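Local coordinates for CmeC (Campylobacter jejuni, PDB 4MT4), which forms a trimeric outer membrane channel of the outer membrane factor family and probably serves as the exit duct for compounds expelled by an efflux pump, at residues B[295-309]-B[321-333]. Residues are numbered along the deposited sequence; the frame is centred on the assembly and turned at random.
Sequences AFLPSLSLTGLLGFE and SKTWNIGGNFTLP. With C8E ((hydroxyethyloxy)tri(ethyloxy)octane), chain P; C8E ((hydroxyethyloxy)tri(ethyloxy)octane), chain C; C8E ((hydroxyethyloxy)tri(ethyloxy)octane), chain Q.
L300 lays its CD1 methyl over one face of the F330 ring, 3.6 Å from the centroid, a CH-pi contact within a non-hydrogen-bonded pair. The leucine's CG stands anti to the backbone N (chi1 179°), which turns the branch across the ring, while P298 CB approaches F330 CD1 at 4.1 Å. Further along this face, the CE1 atom of F308 meets the aliphatic CG of K322 at 3.6 Å, the two side chains running alongside each other. Eleven backbone hydrogen bonds knit the strands, from S299 with T331 to E309 N with S321 O. The pair is an antiparallel beta hairpin, two of the four strands that each chain gives to the trimeric beta barrel that is the hallmark of outer membrane factors: 299-310 also bonds to strand 109-124, and 322-335 continues the sheet into a strand of the second subunit. Detergent chains lie along the face of L302, I326 and W324, consistent with its being the membrane-facing side of the barrel. One molecule runs past G304, where no side chain stands in the way of its tail, and sets its ether oxygen O9 over one indole face, 3.2 Å from W324 CZ3; a second passes G328. The other face carries S299, S301, T303, N325 and T331 and is largely polar. Here one water links S301 OG, N329 O and T331 OG1, and another donates to both E309 OE1 and T323 OG1.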
loop_
_atom_site.group_PDB
_atom_site.type_symbol
_atom_site.label_atom_id
_atom_site.label_comp_id
_atom_site.label_asym_id
_atom_site.label_seq_id
_atom_site.Cartn_x
_atom_site.Cartn_y
_atom_site.Cartn_z
ATOM N N ALA B 295 6.224 -34.621 6.263
ATOM C CA ALA B 295 4.900 -35.208 6.092
ATOM C C ALA B 295 4.965 -36.536 5.344
ATOM O O ALA B 295 4.067 -37.367 5.458
ATOM C CB ALA B 295 3.984 -34.238 5.365
ATOM N N PHE B 296 6.032 -36.728 4.576
ATOM C CA PHE B 296 6.251 -37.974 3.850
ATOM C C PHE B 296 6.686 -39.104 4.780
ATOM O O PHE B 296 6.470 -40.281 4.487
ATOM C CB PHE B 296 7.306 -37.780 2.755
ATOM C CG PHE B 296 6.749 -37.308 1.441
ATOM C CD1 PHE B 296 5.896 -38.115 0.709
ATOM C CD2 PHE B 296 7.096 -36.069 0.927
ATOM C CE1 PHE B 296 5.387 -37.693 -0.500
ATOM C CE2 PHE B 296 6.590 -35.639 -0.286
ATOM C CZ PHE B 296 5.734 -36.454 -1.001
ATOM N N LEU B 297 7.295 -38.737 5.903
ATOM C CA LEU B 297 7.920 -39.708 6.795
ATOM C C LEU B 297 7.032 -40.075 7.986
ATOM O O LEU B 297 6.179 -39.286 8.391
ATOM C CB LEU B 297 9.268 -39.162 7.275
ATOM C CG LEU B 297 10.296 -38.990 6.156
ATOM C CD1 LEU B 297 11.646 -38.598 6.716
ATOM C CD2 LEU B 297 10.407 -40.269 5.339
ATOM N N PRO B 298 7.226 -41.286 8.542
ATOM C CA PRO B 298 6.446 -41.782 9.684
ATOM C C PRO B 298 6.496 -40.868 10.905
ATOM O O PRO B 298 7.576 -40.462 11.334
ATOM C CB PRO B 298 7.108 -43.128 10.000
ATOM C CG PRO B 298 7.709 -43.561 8.715
ATOM C CD PRO B 298 8.165 -42.306 8.038
ATOM N N SER B 299 5.327 -40.554 11.455
ATOM C CA SER B 299 5.235 -39.766 12.677
ATOM C C SER B 299 5.000 -40.677 13.876
ATOM O O SER B 299 4.245 -41.642 13.788
ATOM C CB SER B 299 4.112 -38.732 12.569
ATOM O OG SER B 299 2.858 -39.362 12.369
ATOM N N LEU B 300 5.651 -40.369 14.994
ATOM C CA LEU B 300 5.503 -41.172 16.204
ATOM C C LEU B 300 4.893 -40.353 17.338
ATOM O O LEU B 300 5.388 -39.280 17.680
ATOM C CB LEU B 300 6.853 -41.750 16.636
ATOM C CG LEU B 300 6.868 -42.600 17.910
ATOM C CD1 LEU B 300 5.902 -43.770 17.793
ATOM C CD2 LEU B 300 8.276 -43.091 18.215
ATOM N N SER B 301 3.814 -40.870 17.915
ATOM C CA SER B 301 3.104 -40.175 18.981
ATOM C C SER B 301 3.101 -40.986 20.272
ATOM O O SER B 301 2.777 -42.173 20.271
ATOM C CB SER B 301 1.670 -39.869 18.548
ATOM O OG SER B 301 1.656 -39.175 17.313
ATOM N N LEU B 302 3.465 -40.338 21.374
ATOM C CA LEU B 302 3.501 -40.996 22.673
ATOM C C LEU B 302 2.383 -40.488 23.575
ATOM O O LEU B 302 2.195 -39.284 23.728
ATOM C CB LEU B 302 4.859 -40.783 23.345
ATOM C CG LEU B 302 5.839 -41.959 23.331
ATOM C CD1 LEU B 302 6.079 -42.462 21.915
ATOM C CD2 LEU B 302 7.151 -41.563 23.992
ATOM N N THR B 303 1.639 -41.419 24.164
ATOM C CA THR B 303 0.581 -41.076 25.106
ATOM C C THR B 303 0.731 -41.864 26.402
ATOM O O THR B 303 1.187 -43.005 26.396
ATOM C CB THR B 303 -0.818 -41.337 24.514
ATOM O OG1 THR B 303 -0.900 -42.688 24.046
ATOM C CG2 THR B 303 -1.094 -40.387 23.357
ATOM N N GLY B 304 0.353 -41.244 27.514
ATOM C CA GLY B 304 0.449 -41.884 28.812
ATOM C C GLY B 304 -0.636 -41.412 29.758
ATOM O O GLY B 304 -1.026 -40.244 29.734
ATOM N N LEU B 305 -1.128 -42.327 30.587
ATOM C CA LEU B 305 -2.159 -42.002 31.564
ATOM C C LEU B 305 -1.797 -42.546 32.940
ATOM O O LEU B 305 -1.275 -43.653 33.060
ATOM C CB LEU B 305 -3.516 -42.556 31.122
ATOM C CG LEU B 305 -4.658 -42.486 32.142
ATOM C CD1 LEU B 305 -5.078 -41.045 32.389
ATOM C CD2 LEU B 305 -5.847 -43.326 31.699
ATOM N N LEU B 306 -2.070 -41.756 33.971
ATOM C CA LEU B 306 -1.920 -42.203 35.349
ATOM C C LEU B 306 -3.047 -41.629 36.193
ATOM O O LEU B 306 -3.091 -40.425 36.444
ATOM C CB LEU B 306 -0.565 -41.789 35.922
ATOM C CG LEU B 306 -0.353 -42.176 37.389
ATOM C CD1 LEU B 306 -0.398 -43.690 37.565
ATOM C CD2 LEU B 306 0.951 -41.605 37.923
ATOM N N GLY B 307 -3.962 -42.489 36.625
ATOM C CA GLY B 307 -5.085 -42.033 37.418
ATOM C C GLY B 307 -6.044 -43.114 37.870
ATOM O O GLY B 307 -5.629 -44.160 38.368
ATOM N N PHE B 308 -7.337 -42.855 37.696
ATOM C CA PHE B 308 -8.370 -43.726 38.242
ATOM C C PHE B 308 -9.513 -43.997 37.264
ATOM O O PHE B 308 -9.812 -43.177 36.393
ATOM C CB PHE B 308 -8.938 -43.120 39.530
ATOM C CG PHE B 308 -7.903 -42.844 40.586
ATOM C CD1 PHE B 308 -7.548 -43.822 41.501
ATOM C CD2 PHE B 308 -7.291 -41.603 40.670
ATOM C CE1 PHE B 308 -6.599 -43.571 42.474
ATOM C CE2 PHE B 308 -6.340 -41.346 41.641
ATOM C CZ PHE B 308 -5.994 -42.333 42.545
ATOM N N GLU B 309 -10.145 -45.157 37.416
ATOM C CA GLU B 309 -11.365 -45.480 36.683
ATOM C C GLU B 309 -12.255 -46.419 37.492
ATOM O O GLU B 309 -11.788 -47.409 38.050
ATOM C CB GLU B 309 -11.045 -46.105 35.322
ATOM C CG GLU B 309 -12.286 -46.417 34.498
ATOM C CD GLU B 309 -11.970 -47.009 33.139
ATOM O OE1 GLU B 309 -10.781 -47.269 32.860
ATOM O OE2 GLU B 309 -12.915 -47.213 32.348
ATOM N N SER B 321 -9.168 -48.875 41.897
ATOM C CA SER B 321 -9.523 -48.019 40.776
ATOM C C SER B 321 -8.276 -47.442 40.115
ATOM O O SER B 321 -8.361 -46.811 39.063
ATOM C CB SER B 321 -10.453 -46.891 41.230
ATOM O OG SER B 321 -11.703 -47.398 41.664
ATOM N N LYS B 322 -7.118 -47.669 40.731
ATOM C CA LYS B 322 -5.853 -47.199 40.172
ATOM C C LYS B 322 -5.580 -47.847 38.821
ATOM O O LYS B 322 -5.737 -49.058 38.658
ATOM C CB LYS B 322 -4.693 -47.478 41.129
ATOM C CG LYS B 322 -4.679 -46.589 42.359
ATOM C CD LYS B 322 -3.336 -46.640 43.069
ATOM C CE LYS B 322 -3.057 -48.021 43.641
ATOM N NZ LYS B 322 -1.765 -48.054 44.381
ATOM N N THR B 323 -5.173 -47.031 37.855
ATOM C CA THR B 323 -4.925 -47.511 36.502
ATOM C C THR B 323 -3.867 -46.670 35.794
ATOM O O THR B 323 -3.648 -45.508 36.139
ATOM C CB THR B 323 -6.217 -47.506 35.658
ATOM O OG1 THR B 323 -5.948 -48.055 34.362
ATOM C CG2 THR B 323 -6.753 -46.089 35.502
ATOM N N TRP B 324 -3.209 -47.270 34.809
ATOM C CA TRP B 324 -2.287 -46.538 33.952
ATOM C C TRP B 324 -2.170 -47.201 32.589
ATOM O O TRP B 324 -2.487 -48.380 32.432
ATOM C CB TRP B 324 -0.900 -46.418 34.602
ATOM C CG TRP B 324 -0.266 -47.720 35.020
ATOM C CD1 TRP B 324 -0.182 -48.217 36.287
ATOM C CD2 TRP B 324 0.385 -48.677 34.171
ATOM N NE1 TRP B 324 0.472 -49.425 36.281
ATOM C CE2 TRP B 324 0.831 -49.730 34.995
ATOM C CE3 TRP B 324 0.632 -48.748 32.796
ATOM C CZ2 TRP B 324 1.505 -50.840 34.489
ATOM C CZ3 TRP B 324 1.300 -49.850 32.297
ATOM C CH2 TRP B 324 1.729 -50.881 33.141
ATOM N N ASN B 325 -1.723 -46.430 31.602
ATOM C CA ASN B 325 -1.398 -46.972 30.290
ATOM C C ASN B 325 -0.341 -46.132 29.584
ATOM O O ASN B 325 -0.170 -44.949 29.880
ATOM C CB ASN B 325 -2.653 -47.085 29.416
ATOM C CG ASN B 325 -3.299 -45.743 29.135
ATOM O OD1 ASN B 325 -4.268 -45.364 29.789
ATOM N ND2 ASN B 325 -2.772 -45.021 28.151
ATOM N N ILE B 326 0.372 -46.757 28.657
ATOM C CA ILE B 326 1.363 -46.069 27.847
ATOM C C ILE B 326 1.220 -46.564 26.413
ATOM O O ILE B 326 1.043 -47.760 26.178
ATOM C CB ILE B 326 2.801 -46.299 28.378
ATOM C CG1 ILE B 326 3.830 -45.594 27.491
ATOM C CG2 ILE B 326 3.106 -47.790 28.496
ATOM C CD1 ILE B 326 5.255 -45.731 27.985
ATOM N N GLY B 327 1.266 -45.643 25.458
ATOM C CA GLY B 327 1.044 -45.996 24.069
ATOM C C GLY B 327 1.897 -45.244 23.068
ATOM O O GLY B 327 2.238 -44.078 23.267
ATOM N N GLY B 328 2.244 -45.928 21.985
ATOM C CA GLY B 328 2.959 -45.316 20.881
ATOM C C GLY B 328 2.208 -45.585 19.594
ATOM O O GLY B 328 1.617 -46.652 19.433
ATOM N N ASN B 329 2.223 -44.622 18.678
ATOM C CA ASN B 329 1.501 -44.771 17.419
ATOM C C ASN B 329 2.290 -44.266 16.214
ATOM O O ASN B 329 2.660 -43.096 16.148
ATOM C CB ASN B 329 0.156 -44.042 17.493
ATOM C CG ASN B 329 -0.683 -44.244 16.250
ATOM O OD1 ASN B 329 -0.655 -45.310 15.633
ATOM N ND2 ASN B 329 -1.432 -43.217 15.870
ATOM N N PHE B 330 2.539 -45.159 15.263
ATOM C CA PHE B 330 3.183 -44.786 14.010
ATOM C C PHE B 330 2.140 -44.567 12.919
ATOM O O PHE B 330 1.210 -45.358 12.775
ATOM C CB PHE B 330 4.190 -45.856 13.572
ATOM C CG PHE B 330 5.549 -45.707 14.195
ATOM C CD1 PHE B 330 6.431 -44.741 13.739
ATOM C CD2 PHE B 330 5.953 -46.541 15.223
ATOM C CE1 PHE B 330 7.684 -44.601 14.302
ATOM C CE2 PHE B 330 7.205 -46.409 15.792
ATOM C CZ PHE B 330 8.072 -45.437 15.331
ATOM N N THR B 331 2.290 -43.485 12.161
ATOM C CA THR B 331 1.435 -43.232 11.005
ATOM C C THR B 331 2.280 -42.865 9.790
ATOM O O THR B 331 3.198 -42.052 9.881
ATOM C CB THR B 331 0.414 -42.109 11.273
ATOM O OG1 THR B 331 1.093 -40.934 11.731
ATOM C CG2 THR B 331 -0.605 -42.546 12.317
ATOM N N LEU B 332 1.958 -43.472 8.652
ATOM C CA LEU B 332 2.744 -43.311 7.436
ATOM C C LEU B 332 1.829 -43.232 6.218
ATOM O O LEU B 332 1.156 -44.205 5.882
ATOM C CB LEU B 332 3.726 -44.477 7.286
ATOM C CG LEU B 332 5.011 -44.379 6.451
ATOM C CD1 LEU B 332 5.180 -45.633 5.601
ATOM C CD2 LEU B 332 5.089 -43.127 5.587
ATOM N N PRO B 333 1.800 -42.066 5.553
ATOM C CA PRO B 333 1.024 -41.922 4.317
ATOM C C PRO B 333 1.541 -42.830 3.206
ATOM O O PRO B 333 2.754 -42.941 3.009
ATOM C CB PRO B 333 1.215 -40.446 3.952
ATOM C CG PRO B 333 2.468 -40.036 4.659
ATOM C CD PRO B 333 2.455 -40.805 5.940
HETATM C C1 C8E P . 1.592 -38.771 32.739
HETATM C C2 C8E P . 1.678 -40.107 33.396
HETATM C C3 C8E P . 2.048 -41.277 32.549
HETATM C C4 C8E P . 2.266 -42.585 33.231
HETATM C C5 C8E P . 2.681 -43.742 32.387
HETATM C C6 C8E P . 2.793 -45.065 33.063
HETATM C C7 C8E P . 3.635 -46.115 32.423
HETATM C C8 C8E P . 4.150 -47.189 33.320
HETATM O O9 C8E P . 4.104 -48.489 32.865
HETATM C C10 C8E P . 5.147 -48.979 32.108
HETATM C C11 C8E P . 5.829 -50.206 32.612
HETATM O O12 C8E P . 5.775 -51.338 31.826
HETATM C C13 C8E P . 5.327 -52.528 32.360
HETATM C C14 C8E P . 5.799 -52.932 33.715
HETATM O O15 C8E P . 5.059 -53.893 34.367
HETATM C C16 C8E P . 5.693 -54.991 34.904
HETATM C C17 C8E P . 4.849 -56.164 35.279
HETATM O O18 C8E P . 4.252 -56.160 36.523
HETATM C C19 C8E P . 3.442 -57.215 36.895
HETATM C C20 C8E P . 3.549 -57.743 38.286
HETATM O O21 C8E P . 2.846 -58.894 38.596
HETATM C C1 C8E C . 10.968 -42.218 23.383
HETATM C C2 C8E C . 10.307 -43.488 22.967
HETATM C C3 C8E C . 10.104 -44.534 24.011
HETATM C C4 C8E C . 9.385 -45.780 23.616
HETATM C C5 C8E C . 7.900 -45.729 23.487
HETATM C C6 C8E C . 7.242 -46.882 22.806
HETATM C C7 C8E C . 5.759 -47.007 22.902
HETATM C C8 C8E C . 5.204 -47.664 24.120
HETATM O O9 C8E C . 4.600 -48.892 23.966
HETATM C C10 C8E C . 4.012 -49.494 25.060
HETATM C C11 C8E C . 3.866 -50.978 25.049
HETATM O O12 C8E C . 4.996 -51.728 25.292
HETATM C C13 C8E C . 4.911 -53.102 25.321
HETATM C C14 C8E C . 6.049 -53.849 25.927
HETATM O O15 C8E C . 5.961 -55.222 25.930
HETATM C C16 C8E C . 5.717 -55.872 24.742
HETATM C C17 C8E C . 5.559 -57.350 24.795
HETATM O O18 C8E C . 4.782 -57.930 23.820
HETATM C C19 C8E C . 4.262 -59.188 24.035
HETATM C C20 C8E C . 5.220 -60.259 24.429
HETATM O O21 C8E C . 4.703 -61.474 24.836
HETATM C C1 C8E Q . 2.010 -47.595 40.612
HETATM C C2 C8E Q . 1.740 -46.155 40.337
HETATM C C3 C8E Q . 1.341 -45.289 41.484
HETATM C C4 C8E Q . -0.048 -44.750 41.491
HETATM C C5 C8E Q . -0.252 -43.377 42.035
HETATM C C6 C8E Q . -1.600 -42.763 41.865
HETATM C C7 C8E Q . -1.676 -41.284 41.698
HETATM C C8 C8E Q . -2.904 -40.741 41.047
HETATM O O9 C8E Q . -2.825 -39.524 40.405
HETATM C C10 C8E Q . -3.923 -39.068 39.707
HETATM C C11 C8E Q . -4.313 -37.639 39.871
HETATM O O12 C8E Q . -5.368 -37.180 39.113
HETATM C C13 C8E Q . -5.366 -35.884 38.647
HETATM C C14 C8E Q . -6.666 -35.152 38.659
HETATM O O15 C8E Q . -7.001 -34.417 37.543
HETATM C C16 C8E Q . -7.460 -33.128 37.702
HETATM C C17 C8E Q . -8.397 -32.587 36.679
HETATM O O18 C8E Q . -9.055 -31.408 36.960
HETATM C C19 C8E Q . -8.415 -30.401 37.653
HETATM C C20 C8E Q . -8.858 -30.103 39.046
HETATM O O21 C8E Q . -8.009 -29.380 39.862
HETATM O O HOH W 1 4.900 -41.199 2.460
HETATM O O HOH W 2 1.643 -41.052 14.865
HETATM O O HOH W 3 -8.761 -48.996 34.071
#